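Local atomic coordinates of putative transcription factor (Chaetomium thermophilum, PDB entry 5D5W), a protein that binds heat-shock-element DNA through its HSF-type domain and probably controls gene expression in osmotic stress through a two-component phosphorelay, and in oxidative stress independently of it. Residues V56-L59 against N60-F64. Numbering follows the deposited sequence.
Sequences VRQL and NKYDF. With nucleotides of chain A; nucleotides of chain C.
Leu59 lays its CD2 methyl over one face of the Phe64 ring, a CH-pi contact 3.9 Å from the centroid, where the recognition helix of this winged helix-turn-helix domain ends. The chain turns back in a Schellman motif: Asp63 takes positive phi, and Phe64 N reaches Leu59 O at 2.8 Å. The turn also brings Phe64 O to Asn60 ND2, which additionally donates a nearly straight bond (165°) to OP2 of DT6 of chain A, 3.1 Å away. On the DNA side, Arg57 has CG anti to its own N and bends at chi2 (81°), laying one guanidinium face over C8 of DA7 of chain A while NE bonds a guanine O6. Arg57 NH1 donates to a water 2.8 Å away, which can in turn donate to OP2 of DA7 of chain A. A leucine in place of Arg57 would probably leave that guanine O6 and the water without their donor. Gln58 and Tyr62 run side by side, amide and ring planes 85° apart, with Gln58 OE1 at the ring's edge, in its plane, 3.9 Å from Tyr62 CE2; Tyr62 OH makes a very short bond to OP2 of DG2 of chain C. Behind the helix, Leu59 and Phe64 pack on Leu8 of helix 3-12 and Phe30 of strand 30-33, while Val56 meets Trp83 and Phe85 of strand 82-86.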
ATOM      1  N   VAL B  56      -1.607  -3.446  -7.402  1.00 44.57           N
ATOM      2  CA  VAL B  56      -1.331  -4.822  -7.045  1.00 46.86           C
ATOM      3  C   VAL B  56      -2.511  -5.730  -7.403  1.00 48.71           C
ATOM      4  O   VAL B  56      -2.314  -6.802  -7.968  1.00 54.18           O
ATOM      5  CB  VAL B  56      -0.992  -4.944  -5.550  1.00 48.41           C
ATOM      6  CG1 VAL B  56      -1.014  -6.404  -5.098  1.00 49.53           C
ATOM      7  CG2 VAL B  56       0.370  -4.324  -5.273  1.00 47.50           C
ATOM      8  N   ARG B  57      -3.727  -5.300  -7.082  1.00 49.70           N
ATOM      9  CA  ARG B  57      -4.922  -6.097  -7.361  1.00 50.40           C
ATOM     10  C   ARG B  57      -5.040  -6.436  -8.833  1.00 51.61           C
ATOM     11  O   ARG B  57      -5.317  -7.570  -9.179  1.00 50.84           O
ATOM     12  CB  ARG B  57      -6.187  -5.365  -6.932  1.00 51.44           C
ATOM     13  CG  ARG B  57      -7.471  -6.170  -7.131  1.00 52.86           C
ATOM     14  CD  ARG B  57      -7.706  -7.163  -6.004  1.00 52.95           C
ATOM     15  NE  ARG B  57      -8.758  -8.136  -6.314  1.00 53.04           N
ATOM     16  CZ  ARG B  57      -8.595  -9.212  -7.087  1.00 53.33           C
ATOM     17  NH1 ARG B  57      -7.427  -9.476  -7.657  1.00 52.19           N
ATOM     18  NH2 ARG B  57      -9.615 -10.038  -7.300  1.00 57.50           N
ATOM     19  N   GLN B  58      -4.842  -5.446  -9.696  1.00 53.91           N
ATOM     20  CA  GLN B  58      -4.887  -5.672 -11.141  1.00 53.58           C
ATOM     21  C   GLN B  58      -3.847  -6.688 -11.594  1.00 52.71           C
ATOM     22  O   GLN B  58      -4.084  -7.469 -12.505  1.00 51.94           O
ATOM     23  CB  GLN B  58      -4.655  -4.357 -11.900  1.00 56.69           C
ATOM     24  CG  GLN B  58      -5.883  -3.465 -12.045  1.00 57.56           C
ATOM     25  CD  GLN B  58      -6.873  -4.000 -13.068  1.00 57.89           C
ATOM     26  OE1 GLN B  58      -7.586  -4.978 -12.814  1.00 60.84           O
ATOM     27  NE2 GLN B  58      -6.921  -3.366 -14.230  1.00 57.52           N
ATOM     28  N   LEU B  59      -2.678  -6.653 -10.979  1.00 53.71           N
ATOM     29  CA  LEU B  59      -1.633  -7.582 -11.338  1.00 52.53           C
ATOM     30  C   LEU B  59      -2.072  -9.002 -10.984  1.00 51.73           C
ATOM     31  O   LEU B  59      -1.934  -9.894 -11.799  1.00 57.05           O
ATOM     32  CB  LEU B  59      -0.303  -7.197 -10.664  1.00 53.16           C
ATOM     33  CG  LEU B  59       0.386  -5.909 -11.167  1.00 52.82           C
ATOM     34  CD1 LEU B  59       1.408  -5.403 -10.164  1.00 52.38           C
ATOM     35  CD2 LEU B  59       1.057  -6.094 -12.520  1.00 51.60           C
ATOM     36  N   ASN B  60      -2.611  -9.216  -9.786  1.00 50.98           N
ATOM     37  CA  ASN B  60      -3.155 -10.541  -9.416  1.00 51.93           C
ATOM     38  C   ASN B  60      -4.397 -10.944 -10.226  1.00 53.29           C
ATOM     39  O   ASN B  60      -4.664 -12.124 -10.420  1.00 57.66           O
ATOM     40  CB  ASN B  60      -3.513 -10.601  -7.925  1.00 51.44           C
ATOM     41  CG  ASN B  60      -2.302 -10.680  -7.027  1.00 49.68           C
ATOM     42  OD1 ASN B  60      -2.314 -10.157  -5.918  1.00 47.85           O
ATOM     43  ND2 ASN B  60      -1.251 -11.347  -7.493  1.00 54.96           N
ATOM     44  N   LYS B  61      -5.152  -9.959 -10.691  1.00 58.21           N
ATOM     45  CA  LYS B  61      -6.360 -10.199 -11.480  1.00 58.31           C
ATOM     46  C   LYS B  61      -6.014 -10.762 -12.847  1.00 56.66           C
ATOM     47  O   LYS B  61      -6.724 -11.610 -13.353  1.00 60.23           O
ATOM     48  CB  LYS B  61      -7.159  -8.898 -11.644  1.00 62.78           C
ATOM     49  CG  LYS B  61      -8.669  -9.081 -11.670  1.00 68.73           C
ATOM     50  CD  LYS B  61      -9.386  -7.734 -11.677  1.00 74.77           C
ATOM     51  CE  LYS B  61     -10.885  -7.866 -11.406  1.00 80.01           C
ATOM     52  NZ  LYS B  61     -11.681  -6.701 -11.913  1.00 81.51           N
ATOM     53  N   TYR B  62      -4.931 -10.270 -13.443  1.00 54.62           N
ATOM     54  CA  TYR B  62      -4.450 -10.743 -14.744  1.00 52.75           C
ATOM     55  C   TYR B  62      -3.324 -11.791 -14.640  1.00 54.47           C
ATOM     56  O   TYR B  62      -2.570 -12.011 -15.594  1.00 55.18           O
ATOM     57  CB  TYR B  62      -3.951  -9.560 -15.570  1.00 51.97           C
ATOM     58  CG  TYR B  62      -5.033  -8.718 -16.192  1.00 48.78           C
ATOM     59  CD1 TYR B  62      -5.296  -8.785 -17.550  1.00 47.00           C
ATOM     60  CD2 TYR B  62      -5.781  -7.849 -15.426  1.00 49.70           C
ATOM     61  CE1 TYR B  62      -6.279  -8.003 -18.124  1.00 47.67           C
ATOM     62  CE2 TYR B  62      -6.761  -7.062 -15.994  1.00 48.49           C
ATOM     63  CZ  TYR B  62      -6.999  -7.146 -17.339  1.00 47.43           C
ATOM     64  OH  TYR B  62      -7.978  -6.362 -17.892  1.00 54.24           O
ATOM     65  N   ASP B  63      -3.197 -12.408 -13.474  1.00 55.52           N
ATOM     66  CA  ASP B  63      -2.358 -13.588 -13.297  1.00 57.97           C
ATOM     67  C   ASP B  63      -0.848 -13.300 -13.173  1.00 56.78           C
ATOM     68  O   ASP B  63      -0.017 -14.166 -13.476  1.00 55.71           O
ATOM     69  CB  ASP B  63      -2.659 -14.612 -14.411  1.00 63.05           C
ATOM     70  CG  ASP B  63      -2.400 -16.054 -13.987  1.00 67.72           C
ATOM     71  OD1 ASP B  63      -2.697 -16.407 -12.824  1.00 71.35           O
ATOM     72  OD2 ASP B  63      -1.911 -16.840 -14.834  1.00 74.77           O
ATOM     73  N   PHE B  64      -0.491 -12.104 -12.700  1.00 52.80           N
ATOM     74  CA  PHE B  64       0.867 -11.865 -12.204  1.00 48.78           C
ATOM     75  C   PHE B  64       0.988 -12.366 -10.777  1.00 50.37           C
ATOM     76  O   PHE B  64       0.016 -12.396 -10.018  1.00 48.09           O
ATOM     77  CB  PHE B  64       1.238 -10.384 -12.201  1.00 46.39           C
ATOM     78  CG  PHE B  64       1.447  -9.804 -13.558  1.00 41.43           C
ATOM     79  CD1 PHE B  64       0.376  -9.432 -14.327  1.00 41.03           C
ATOM     80  CD2 PHE B  64       2.722  -9.607 -14.047  1.00 41.43           C
ATOM     81  CE1 PHE B  64       0.561  -8.885 -15.578  1.00 41.82           C
ATOM     82  CE2 PHE B  64       2.925  -9.062 -15.298  1.00 40.33           C
ATOM     83  CZ  PHE B  64       1.843  -8.701 -16.065  1.00 42.12           C
TER
ATOM     84  P    DA A   7      -5.351 -15.177  -7.334  1.00 56.47           P
ATOM     85  OP1  DA A   7      -5.478 -16.431  -8.122  1.00 61.31           O
ATOM     86  OP2  DA A   7      -4.952 -13.923  -8.025  1.00 60.30           O
ATOM     87  O5'  DA A   7      -6.716 -14.922  -6.558  1.00 55.12           O
ATOM     88  C5'  DA A   7      -7.101 -15.806  -5.485  1.00 55.28           C
ATOM     89  C4'  DA A   7      -8.418 -15.377  -4.885  1.00 50.79           C
ATOM     90  O4'  DA A   7      -8.208 -14.224  -4.037  1.00 51.53           O
ATOM     91  C3'  DA A   7      -9.476 -14.956  -5.901  1.00 52.19           C
ATOM     92  O3'  DA A   7     -10.746 -15.395  -5.411  1.00 57.84           O
ATOM     93  C2'  DA A   7      -9.361 -13.444  -5.897  1.00 49.40           C
ATOM     94  C1'  DA A   7      -9.092 -13.190  -4.432  1.00 47.15           C
ATOM     95  N9   DA A   7      -8.471 -11.906  -4.105  1.00 47.50           N
ATOM     96  C8   DA A   7      -7.382 -11.307  -4.691  1.00 47.55           C
ATOM     97  N7   DA A   7      -7.076 -10.142  -4.172  1.00 46.02           N
ATOM     98  C5   DA A   7      -8.026  -9.961  -3.177  1.00 44.91           C
ATOM     99  C6   DA A   7      -8.253  -8.916  -2.265  1.00 46.66           C
ATOM    100  N6   DA A   7      -7.500  -7.816  -2.196  1.00 50.25           N
ATOM    101  N1   DA A   7      -9.283  -9.049  -1.401  1.00 45.03           N
ATOM    102  C2   DA A   7     -10.033 -10.157  -1.465  1.00 46.59           C
ATOM    103  N3   DA A   7      -9.930 -11.197  -2.289  1.00 42.72           N
ATOM    104  C4   DA A   7      -8.894 -11.037  -3.127  1.00 43.23           C
TER
ATOM    105  P    DG C   2      -9.460  -3.572 -17.094  1.00 64.87           P
ATOM    106  OP1  DG C   2      -8.409  -3.014 -17.988  1.00 63.28           O
ATOM    107  OP2  DG C   2      -9.249  -4.865 -16.391  1.00 62.34           O
ATOM    108  O5'  DG C   2      -9.782  -2.464 -15.998  1.00 63.80           O
ATOM    109  C5'  DG C   2     -10.029  -1.105 -16.393  1.00 62.68           C
ATOM    110  C4'  DG C   2     -10.204  -0.211 -15.186  1.00 58.76           C
ATOM    111  O4'  DG C   2     -11.457  -0.494 -14.519  1.00 59.52           O
ATOM    112  C3'  DG C   2      -9.127  -0.332 -14.110  1.00 56.85           C
ATOM    113  O3'  DG C   2      -8.922   0.994 -13.609  1.00 55.32           O
ATOM    114  C2'  DG C   2      -9.758  -1.274 -13.100  1.00 56.28           C
ATOM    115  C1'  DG C   2     -11.222  -0.869 -13.166  1.00 55.65           C
ATOM    116  N9   DG C   2     -12.205  -1.893 -12.819  1.00 49.01           N
ATOM    117  C8   DG C   2     -12.254  -3.184 -13.284  1.00 50.08           C
ATOM    118  N7   DG C   2     -13.285  -3.850 -12.837  1.00 48.95           N
ATOM    119  C5   DG C   2     -13.972  -2.935 -12.051  1.00 42.99           C
ATOM    120  C6   DG C   2     -15.171  -3.081 -11.306  1.00 43.54           C
ATOM    121  O6   DG C   2     -15.895  -4.080 -11.196  1.00 45.22           O
ATOM    122  N1   DG C   2     -15.505  -1.907 -10.638  1.00 41.37           N
ATOM    123  C2   DG C   2     -14.781  -0.739 -10.684  1.00 45.97           C
ATOM    124  N2   DG C   2     -15.270   0.291  -9.974  1.00 47.47           N
ATOM    125  N3   DG C   2     -13.670  -0.586 -11.388  1.00 45.28           N
ATOM    126  C4   DG C   2     -13.325  -1.718 -12.039  1.00 45.21           C
TER
ATOM    127  P    DT A   6       0.840 -13.532  -5.285  1.00 50.24           P
ATOM    128  OP1  DT A   6       1.324 -14.604  -6.191  1.00 56.09           O
ATOM    129  OP2  DT A   6       1.073 -12.109  -5.633  1.00 53.20           O
ATOM    130  O5'  DT A   6      -0.718 -13.754  -5.062  1.00 51.19           O
ATOM    131  C5'  DT A   6      -1.186 -15.026  -4.603  1.00 48.21           C
ATOM    132  C4'  DT A   6      -2.682 -14.979  -4.425  1.00 46.17           C
ATOM    133  O4'  DT A   6      -2.979 -14.106  -3.321  1.00 45.76           O
ATOM    134  C3'  DT A   6      -3.466 -14.435  -5.624  1.00 47.82           C
ATOM    135  O3'  DT A   6      -4.318 -15.466  -6.135  1.00 51.65           O
ATOM    136  C2'  DT A   6      -4.238 -13.250  -5.061  1.00 45.63           C
ATOM    137  C1'  DT A   6      -4.226 -13.511  -3.572  1.00 44.38           C
ATOM    138  N1   DT A   6      -4.325 -12.316  -2.729  1.00 46.44           N
ATOM    139  C2   DT A   6      -5.361 -12.230  -1.829  1.00 44.97           C
ATOM    140  O2   DT A   6      -6.210 -13.096  -1.704  1.00 53.41           O
ATOM    141  N3   DT A   6      -5.371 -11.084  -1.079  1.00 45.53           N
ATOM    142  C4   DT A   6      -4.469 -10.040  -1.138  1.00 44.27           C
ATOM    143  O4   DT A   6      -4.607  -9.074  -0.397  1.00 46.70           O
ATOM    144  C5   DT A   6      -3.404 -10.199  -2.098  1.00 45.29           C
ATOM    145  C7   DT A   6      -2.375  -9.121  -2.227  1.00 46.69           C
ATOM    146  C6   DT A   6      -3.382 -11.316  -2.833  1.00 46.65           C
TER
HETATM  147  O   HOH W   1      -6.809 -12.065  -8.489  1.00 47.11           O